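PDB 4FGW: glycerol-3-phosphate dehydrogenase [NAD(+)] 1 from Saccharomyces cerevisiae, which catalyses the NADH-linked interconversion of dihydroxyacetone phosphate and sn-glycerol 3-phosphate, driving the glycerol production that protects yeast cells under hyperosmotic stress. Local coordinates for residues S239-L244 with E290-E295; A266-V271 with F360-A365; V271-I276 with A297-L302. One frame throughout, in Å; residues are numbered along the deposited sequence.

How the contacts relate
All three contacts join helices of the C-terminal region, and helix 261-283 supplies one side of contacts 2 and 3. Contacts 1 and 3 lie deep, with centres only 6 Å apart, and a probable backbone hydrogen bond from Val299 N to Tyr292 O ties them together. Contact 2 lies farther out, about 22 Å from the chain centre; the partly exposed Val271, which packs in contact 2, also begins segment 271-276. Their chemistry differs accordingly: contact 1 sets a sulfur and an aliphatic chain against a tyrosine ring, whereas contacts 2 and 3 are aliphatic. Glu275, on segment 271-276, joins the latter two through probable hydrogen bonds from the backbone N of Leu362 and Phe363.

Contact 1. Residues S239-L244 with E290-E295; sequences SICGAL and ETYYQE
The phenol ring of Tyr292 reaches across to segment 239-244, overlapping the side chains of Ile240 and Cys241 along its CD1-CE1 side. The sulfur of Cys241 makes the shortest approach, 3.3 Å from SG to CD1 of Tyr292, and is 3.7 Å from CE1 of the same ring. Measured to the ring centroid the sulfur stands 68° off the normal, so this Cys sulfur-aromatic contact is oblique. Farther along the ring, Ile240 crosses the tyrosine at about a right angle. Its CG1 lies in the ring plane, 3.7 Å from Tyr292 OH, while CD1 meets CE1 of Tyr292 obliquely at 3.7 Å. In Ile240, CG1 sits between the backbone N and the carbonyl carbon (chi1 73°), a torsion that brings the ethyl arm to the hydroxyl end of the ring. The two segments belong to helix 235-257 and the short helix 289-294 of the largely helical C-terminal region, and they draw near at Cys241 and Tyr292, whose CA atoms are 7.5 Å apart. Helix 261-283 adds a further wall, with Ile276 touching both Cys241 and Tyr292. The site assigned by similarity is close: the side chain of Cys241 is about 6 Å from that of Lys245, the proposed proton acceptor. The hydroxyl of Tyr292, a buried residue, is hydrogen-bonded to Ser287 OG, a bond that holds the far end of the ring while the sulfur and Ile240 pack along its side. Replacing Tyr292 by alanine is likely to open a gap beside the cysteine sulfur and the isoleucine ethyl arm, and to leave Ser287 without its phenolic partner.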
loop_
_atom_site.group_PDB
_atom_site.type_symbol
_atom_site.label_atom_id
_atom_site.label_comp_id
_atom_site.label_asym_id
_atom_site.label_seq_id
_atom_site.Cartn_x
_atom_site.Cartn_y
_atom_site.Cartn_z
ATOM N N SER A 239 9.894 -9.935 -9.413
ATOM C CA SER A 239 11.168 -9.345 -9.841
ATOM C C SER A 239 11.142 -7.871 -10.223
ATOM O O SER A 239 12.050 -7.134 -9.840
ATOM C CB SER A 239 11.778 -10.163 -10.973
ATOM O OG SER A 239 11.820 -11.538 -10.633
ATOM N N ILE A 240 10.142 -7.447 -11.003
ATOM C CA ILE A 240 10.061 -6.055 -11.447
ATOM C C ILE A 240 9.790 -5.057 -10.324
ATOM O O ILE A 240 10.323 -3.947 -10.353
ATOM C CB ILE A 240 9.234 -5.842 -12.743
ATOM C CG1 ILE A 240 7.739 -5.990 -12.503
ATOM C CG2 ILE A 240 9.728 -6.731 -13.908
ATOM C CD1 ILE A 240 7.040 -4.810 -12.907
ATOM N N CYS A 241 9.015 -5.490 -9.307
ATOM C CA CYS A 241 8.678 -4.725 -8.106
ATOM C C CYS A 241 9.939 -4.306 -7.347
ATOM O O CYS A 241 10.047 -3.144 -6.975
ATOM C CB CYS A 241 7.748 -5.531 -7.206
ATOM S SG CYS A 241 6.107 -5.843 -7.900
ATOM N N GLY A 242 10.875 -5.247 -7.155
ATOM C CA GLY A 242 12.147 -5.060 -6.454
ATOM C C GLY A 242 13.044 -3.954 -6.981
ATOM O O GLY A 242 13.871 -3.414 -6.235
ATOM N N ALA A 243 12.897 -3.614 -8.272
ATOM C CA ALA A 243 13.634 -2.542 -8.916
ATOM C C ALA A 243 12.794 -1.265 -8.963
ATOM O O ALA A 243 13.255 -0.234 -8.478
ATOM C CB ALA A 243 14.051 -2.956 -10.322
ATOM N N LEU A 244 11.557 -1.342 -9.517
ATOM C CA LEU A 244 10.633 -0.214 -9.730
ATOM C C LEU A 244 10.167 0.559 -8.500
ATOM O O LEU A 244 9.940 1.769 -8.601
ATOM C CB LEU A 244 9.460 -0.599 -10.648
ATOM C CG LEU A 244 9.821 -1.136 -12.045
ATOM C CD1 LEU A 244 8.593 -1.334 -12.888
ATOM C CD2 LEU A 244 10.804 -0.226 -12.768
ATOM N N GLU A 290 -2.511 -9.762 -9.854
ATOM C CA GLU A 290 -2.665 -10.297 -8.505
ATOM C C GLU A 290 -1.387 -10.247 -7.698
ATOM O O GLU A 290 -1.413 -9.821 -6.551
ATOM C CB GLU A 290 -3.214 -11.737 -8.559
ATOM C CG GLU A 290 -4.701 -11.826 -8.878
ATOM C CD GLU A 290 -5.107 -11.733 -10.341
ATOM O OE1 GLU A 290 -6.322 -11.860 -10.613
ATOM O OE2 GLU A 290 -4.225 -11.545 -11.213
ATOM N N THR A 291 -0.265 -10.635 -8.315
ATOM C CA THR A 291 1.077 -10.658 -7.728
ATOM C C THR A 291 1.449 -9.312 -7.103
ATOM O O THR A 291 1.958 -9.271 -5.983
ATOM C CB THR A 291 2.086 -11.083 -8.825
ATOM O OG1 THR A 291 1.651 -12.318 -9.395
ATOM C CG2 THR A 291 3.503 -11.217 -8.312
ATOM N N TYR A 292 1.179 -8.222 -7.832
ATOM C CA TYR A 292 1.514 -6.857 -7.436
ATOM C C TYR A 292 0.774 -6.341 -6.198
ATOM O O TYR A 292 1.387 -5.662 -5.378
ATOM C CB TYR A 292 1.359 -5.908 -8.628
ATOM C CG TYR A 292 2.179 -6.332 -9.825
ATOM C CD1 TYR A 292 3.508 -5.951 -9.951
ATOM C CD2 TYR A 292 1.630 -7.126 -10.828
ATOM C CE1 TYR A 292 4.281 -6.364 -11.033
ATOM C CE2 TYR A 292 2.390 -7.539 -11.922
ATOM C CZ TYR A 292 3.716 -7.153 -12.019
ATOM O OH TYR A 292 4.480 -7.550 -13.086
ATOM N N TYR A 293 -0.518 -6.670 -6.048
ATOM C CA TYR A 293 -1.297 -6.214 -4.894
ATOM C C TYR A 293 -1.542 -7.263 -3.805
ATOM O O TYR A 293 -1.899 -6.885 -2.696
ATOM C CB TYR A 293 -2.599 -5.516 -5.331
ATOM C CG TYR A 293 -3.624 -6.424 -5.976
ATOM C CD1 TYR A 293 -3.634 -6.628 -7.350
ATOM C CD2 TYR A 293 -4.621 -7.036 -5.217
ATOM C CE1 TYR A 293 -4.592 -7.442 -7.952
ATOM C CE2 TYR A 293 -5.574 -7.866 -5.807
ATOM C CZ TYR A 293 -5.561 -8.058 -7.177
ATOM O OH TYR A 293 -6.502 -8.865 -7.765
ATOM N N GLN A 294 -1.351 -8.565 -4.105
ATOM C CA GLN A 294 -1.566 -9.653 -3.134
ATOM C C GLN A 294 -0.304 -10.101 -2.418
ATOM O O GLN A 294 -0.408 -10.682 -1.339
ATOM C CB GLN A 294 -2.170 -10.893 -3.811
ATOM C CG GLN A 294 -3.572 -10.711 -4.379
ATOM C CD GLN A 294 -4.179 -11.986 -4.921
ATOM O OE1 GLN A 294 -5.393 -12.080 -5.092
ATOM N NE2 GLN A 294 -3.368 -12.995 -5.223
ATOM N N GLU A 295 0.884 -9.901 -3.035
ATOM C CA GLU A 295 2.139 -10.426 -2.496
ATOM C C GLU A 295 3.074 -9.431 -1.824
ATOM O O GLU A 295 3.044 -8.229 -2.125
ATOM C CB GLU A 295 2.885 -11.277 -3.560
ATOM C CG GLU A 295 2.034 -12.349 -4.245
ATOM C CD GLU A 295 1.401 -13.414 -3.370
ATOM O OE1 GLU A 295 1.954 -13.707 -2.287
ATOM O OE2 GLU A 295 0.364 -13.981 -3.780
#

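Contact 2. Residues A266-V271 with F360-A365; sequences AAIQRV and FPLFEA
Leu362 packs its isobutyl group against Ile268 and Val271, residues one turn apart on helix 261-283, and every close contact across these segments involves it. Both methyls of Leu362 make apolar contact with CG2 of Ile268, CD2 at 4.0 Å and CD1 at 4.1 Å, with the two side chains crossing at about a right angle. CG1 of Val271 lies against both CB (3.9 Å) and CD2 (4.0 Å) of Leu362, so that CD2 is shared between the two residues. With CG of Leu362 trans to its own nitrogen (chi1 178°), the branched end extends to the Ile268 side. A second kind of contact is methyl against backbone, where CD2 of Leu362 rests 3.7 Å from the carbonyl oxygen of Ile268. Polar bonds lie next to this patch. Glu275, one turn beyond Val271, accepts hydrogen bonds from the backbone N of Leu362 (OE1) and of Phe363 (OE2) at the start of helix 361-371, and on another side Arg270 forms a salt bridge with Glu195 of the second subunit. Lacking any direct hydrogen bond, the two segments depend on the fit of one leucine against two branched side chains and a carbonyl, with the directional bonds made alongside by Glu275.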
loop_
_atom_site.group_PDB
_atom_site.type_symbol
_atom_site.label_atom_id
_atom_site.label_comp_id
_atom_site.label_asym_id
_atom_site.label_seq_id
_atom_site.Cartn_x
_atom_site.Cartn_y
_atom_site.Cartn_z
ATOM N N ALA A 266 0.990 8.733 -0.096
ATOM C CA ALA A 266 0.089 7.602 -0.367
ATOM C C ALA A 266 -0.429 7.649 -1.815
ATOM O O ALA A 266 -0.551 6.597 -2.441
ATOM C CB ALA A 266 -1.073 7.623 0.609
ATOM N N ALA A 267 -0.687 8.870 -2.353
ATOM C CA ALA A 267 -1.120 9.102 -3.735
ATOM C C ALA A 267 -0.043 8.661 -4.736
ATOM O O ALA A 267 -0.385 7.995 -5.713
ATOM C CB ALA A 267 -1.475 10.569 -3.943
ATOM N N ILE A 268 1.251 8.982 -4.471
ATOM C CA ILE A 268 2.383 8.565 -5.320
ATOM C C ILE A 268 2.565 7.057 -5.277
ATOM O O ILE A 268 2.859 6.458 -6.312
ATOM C CB ILE A 268 3.703 9.385 -5.084
ATOM C CG1 ILE A 268 3.594 10.748 -5.773
ATOM C CG2 ILE A 268 4.964 8.676 -5.624
ATOM C CD1 ILE A 268 3.366 11.757 -4.915
ATOM N N GLN A 269 2.352 6.443 -4.095
ATOM C CA GLN A 269 2.414 4.990 -3.930
ATOM C C GLN A 269 1.324 4.309 -4.751
ATOM O O GLN A 269 1.595 3.301 -5.403
ATOM C CB GLN A 269 2.318 4.598 -2.455
ATOM C CG GLN A 269 3.624 4.853 -1.719
ATOM C CD GLN A 269 3.524 4.689 -0.230
ATOM O OE1 GLN A 269 3.562 5.662 0.520
ATOM N NE2 GLN A 269 3.455 3.458 0.232
ATOM N N ARG A 270 0.117 4.897 -4.782
ATOM C CA ARG A 270 -1.013 4.383 -5.559
ATOM C C ARG A 270 -0.717 4.483 -7.056
ATOM O O ARG A 270 -0.923 3.510 -7.789
ATOM C CB ARG A 270 -2.295 5.149 -5.213
ATOM C CG ARG A 270 -3.524 4.641 -5.954
ATOM C CD ARG A 270 -4.622 5.672 -5.985
ATOM N NE ARG A 270 -4.310 6.844 -6.806
ATOM C CZ ARG A 270 -4.522 6.928 -8.115
ATOM N NH1 ARG A 270 -5.007 5.891 -8.784
ATOM N NH2 ARG A 270 -4.238 8.042 -8.767
ATOM N N VAL A 271 -0.228 5.656 -7.502
ATOM C CA VAL A 271 0.119 5.901 -8.898
ATOM C C VAL A 271 1.276 4.969 -9.295
ATOM O O VAL A 271 1.216 4.335 -10.351
ATOM C CB VAL A 271 0.386 7.412 -9.176
ATOM C CG1 VAL A 271 1.014 7.639 -10.552
ATOM C CG2 VAL A 271 -0.894 8.232 -9.040
ATOM N N PHE A 360 4.032 5.974 -18.822
ATOM C CA PHE A 360 4.500 5.974 -17.435
ATOM C C PHE A 360 4.865 7.394 -16.943
ATOM O O PHE A 360 6.043 7.662 -16.690
ATOM C CB PHE A 360 5.647 4.950 -17.256
ATOM C CG PHE A 360 5.286 3.552 -17.714
ATOM C CD1 PHE A 360 5.474 3.163 -19.037
ATOM C CD2 PHE A 360 4.735 2.636 -16.830
ATOM C CE1 PHE A 360 5.113 1.883 -19.466
ATOM C CE2 PHE A 360 4.386 1.354 -17.258
ATOM C CZ PHE A 360 4.573 0.987 -18.573
ATOM N N PRO A 361 3.872 8.313 -16.784
ATOM C CA PRO A 361 4.200 9.684 -16.349
ATOM C C PRO A 361 4.951 9.838 -15.028
ATOM O O PRO A 361 5.788 10.735 -14.949
ATOM C CB PRO A 361 2.850 10.411 -16.357
ATOM C CG PRO A 361 1.835 9.345 -16.321
ATOM C CD PRO A 361 2.424 8.181 -17.049
ATOM N N LEU A 362 4.695 8.974 -14.012
ATOM C CA LEU A 362 5.412 9.048 -12.730
ATOM C C LEU A 362 6.880 8.659 -12.873
ATOM O O LEU A 362 7.745 9.386 -12.378
ATOM C CB LEU A 362 4.724 8.261 -11.606
ATOM C CG LEU A 362 5.446 8.246 -10.241
ATOM C CD1 LEU A 362 5.469 9.643 -9.595
ATOM C CD2 LEU A 362 4.835 7.239 -9.318
ATOM N N PHE A 363 7.162 7.539 -13.581
ATOM C CA PHE A 363 8.529 7.082 -13.867
ATOM C C PHE A 363 9.276 8.169 -14.641
ATOM O O PHE A 363 10.430 8.460 -14.319
ATOM C CB PHE A 363 8.533 5.747 -14.651
ATOM C CG PHE A 363 8.057 4.501 -13.929
ATOM C CD1 PHE A 363 7.828 3.318 -14.625
ATOM C CD2 PHE A 363 7.833 4.509 -12.554
ATOM C CE1 PHE A 363 7.380 2.168 -13.959
ATOM C CE2 PHE A 363 7.388 3.357 -11.891
ATOM C CZ PHE A 363 7.172 2.195 -12.599
ATOM N N GLU A 364 8.593 8.809 -15.616
ATOM C CA GLU A 364 9.159 9.895 -16.419
ATOM C C GLU A 364 9.424 11.138 -15.569
ATOM O O GLU A 364 10.499 11.720 -15.686
ATOM C CB GLU A 364 8.264 10.235 -17.624
ATOM C CG GLU A 364 8.930 11.193 -18.605
ATOM C CD GLU A 364 8.040 11.866 -19.634
ATOM O OE1 GLU A 364 6.827 11.561 -19.683
ATOM O OE2 GLU A 364 8.573 12.688 -20.414
ATOM N N ALA A 365 8.460 11.521 -14.706
ATOM C CA ALA A 365 8.543 12.678 -13.810
ATOM C C ALA A 365 9.747 12.587 -12.867
ATOM O O ALA A 365 10.494 13.561 -12.760
ATOM C CB ALA A 365 7.255 12.816 -13.015
#

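Contact 3. Residues V271-I276 with A297-L302; sequences VGLGEI and AGVADL
Leu302 extends from helix 296-307 so that its two methyls part over helix 261-283, CD2 going to Leu273 and CD1 to Ile276. CD2 sits 3.8 Å from CB of Leu273, close also to that residue's backbone N, whereas CD1 meets the CD1 methyl of Ile276 at 4.0 Å. Ile276 and Leu302 run alongside each other in opposite senses. Both leucines hold CG opposite the backbone N, with chi2 near 65°, and differ in which partners their methyls meet. Leu273 reaches Val299 through CD2, which lies 4.3 Å from Val299 CG2, a looser contact. Leu302 CD2 thus rests on the base of Leu273, while the end of Leu273 goes to Val299. The short helical segments run roughly antiparallel, at 149°, with axes 11.0 Å apart at closest approach, and a wider pi-type turn at 297-300 precedes Leu302. Next to Leu302 on helix 296-307, Asp301 OD2 forms a salt bridge with Lys152 NZ, of a substrate-binding residue by similarity, and Leu302 itself comes within about 4 Å of the Lys245 side chain. Purely aliphatic packing makes an apolar layer next to Lys245 and Asp301; its weakly directional methyl contacts hold the helices by fit, and the polar bonds of Asp301 are made elsewhere.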
loop_
_atom_site.group_PDB
_atom_site.type_symbol
_atom_site.label_atom_id
_atom_site.label_comp_id
_atom_site.label_asym_id
_atom_site.label_seq_id
_atom_site.Cartn_x
_atom_site.Cartn_y
_atom_site.Cartn_z
ATOM N N VAL A 271 -0.228 5.656 -7.502
ATOM C CA VAL A 271 0.119 5.901 -8.898
ATOM C C VAL A 271 1.276 4.969 -9.295
ATOM O O VAL A 271 1.216 4.335 -10.351
ATOM C CB VAL A 271 0.386 7.412 -9.176
ATOM C CG1 VAL A 271 1.014 7.639 -10.552
ATOM C CG2 VAL A 271 -0.894 8.232 -9.040
ATOM N N GLY A 272 2.274 4.871 -8.419
ATOM C CA GLY A 272 3.449 4.021 -8.577
ATOM C C GLY A 272 3.112 2.556 -8.722
ATOM O O GLY A 272 3.571 1.920 -9.672
ATOM N N LEU A 273 2.250 2.026 -7.824
ATOM C CA LEU A 273 1.763 0.641 -7.908
ATOM C C LEU A 273 1.122 0.374 -9.274
ATOM O O LEU A 273 1.426 -0.646 -9.888
ATOM C CB LEU A 273 0.786 0.288 -6.760
ATOM C CG LEU A 273 0.310 -1.184 -6.681
ATOM C CD1 LEU A 273 1.473 -2.156 -6.401
ATOM C CD2 LEU A 273 -0.787 -1.342 -5.660
ATOM N N GLY A 274 0.299 1.313 -9.752
ATOM C CA GLY A 274 -0.354 1.222 -11.057
ATOM C C GLY A 274 0.648 1.148 -12.192
ATOM O O GLY A 274 0.467 0.368 -13.128
ATOM N N GLU A 275 1.746 1.924 -12.087
ATOM C CA GLU A 275 2.810 1.949 -13.090
ATOM C C GLU A 275 3.672 0.690 -13.087
ATOM O O GLU A 275 4.109 0.264 -14.144
ATOM C CB GLU A 275 3.625 3.241 -13.018
ATOM C CG GLU A 275 2.869 4.396 -13.645
ATOM C CD GLU A 275 3.604 5.705 -13.810
ATOM O OE1 GLU A 275 2.920 6.749 -13.910
ATOM O OE2 GLU A 275 4.856 5.692 -13.860
ATOM N N ILE A 276 3.857 0.064 -11.911
ATOM C CA ILE A 276 4.578 -1.204 -11.742
ATOM C C ILE A 276 3.754 -2.326 -12.407
ATOM O O ILE A 276 4.315 -3.130 -13.145
ATOM C CB ILE A 276 4.902 -1.485 -10.241
ATOM C CG1 ILE A 276 5.883 -0.410 -9.681
ATOM C CG2 ILE A 276 5.474 -2.905 -10.053
ATOM C CD1 ILE A 276 6.135 -0.425 -8.135
ATOM N N ALA A 297 6.276 -9.174 -2.199
ATOM C CA ALA A 297 7.160 -8.670 -3.245
ATOM C C ALA A 297 6.588 -7.422 -3.924
ATOM O O ALA A 297 7.357 -6.549 -4.316
ATOM C CB ALA A 297 7.388 -9.753 -4.273
ATOM N N GLY A 298 5.257 -7.349 -4.017
ATOM C CA GLY A 298 4.537 -6.238 -4.618
ATOM C C GLY A 298 4.289 -5.093 -3.665
ATOM O O GLY A 298 5.236 -4.434 -3.233
ATOM N N VAL A 299 3.002 -4.870 -3.332
ATOM C CA VAL A 299 2.490 -3.802 -2.468
ATOM C C VAL A 299 3.264 -3.591 -1.140
ATOM O O VAL A 299 3.618 -2.449 -0.819
ATOM C CB VAL A 299 0.942 -3.904 -2.288
ATOM C CG1 VAL A 299 0.535 -5.093 -1.409
ATOM C CG2 VAL A 299 0.354 -2.602 -1.746
ATOM N N ALA A 300 3.538 -4.680 -0.390
ATOM C CA ALA A 300 4.238 -4.598 0.903
ATOM C C ALA A 300 5.666 -4.052 0.736
ATOM O O ALA A 300 6.074 -3.157 1.489
ATOM C CB ALA A 300 4.257 -5.957 1.593
ATOM N N ASP A 301 6.390 -4.527 -0.295
ATOM C CA ASP A 301 7.740 -4.041 -0.546
ATOM C C ASP A 301 7.749 -2.575 -0.952
ATOM O O ASP A 301 8.637 -1.827 -0.534
ATOM C CB ASP A 301 8.501 -4.931 -1.530
ATOM C CG ASP A 301 9.997 -4.923 -1.293
ATOM O OD1 ASP A 301 10.434 -4.325 -0.296
ATOM O OD2 ASP A 301 10.727 -5.515 -2.106
ATOM N N LEU A 302 6.724 -2.155 -1.708
ATOM C CA LEU A 302 6.538 -0.759 -2.095
ATOM C C LEU A 302 6.294 0.111 -0.838
ATOM O O LEU A 302 6.948 1.137 -0.668
ATOM C CB LEU A 302 5.358 -0.644 -3.079
ATOM C CG LEU A 302 5.045 0.758 -3.620
ATOM C CD1 LEU A 302 6.166 1.261 -4.538
ATOM C CD2 LEU A 302 3.715 0.779 -4.340
#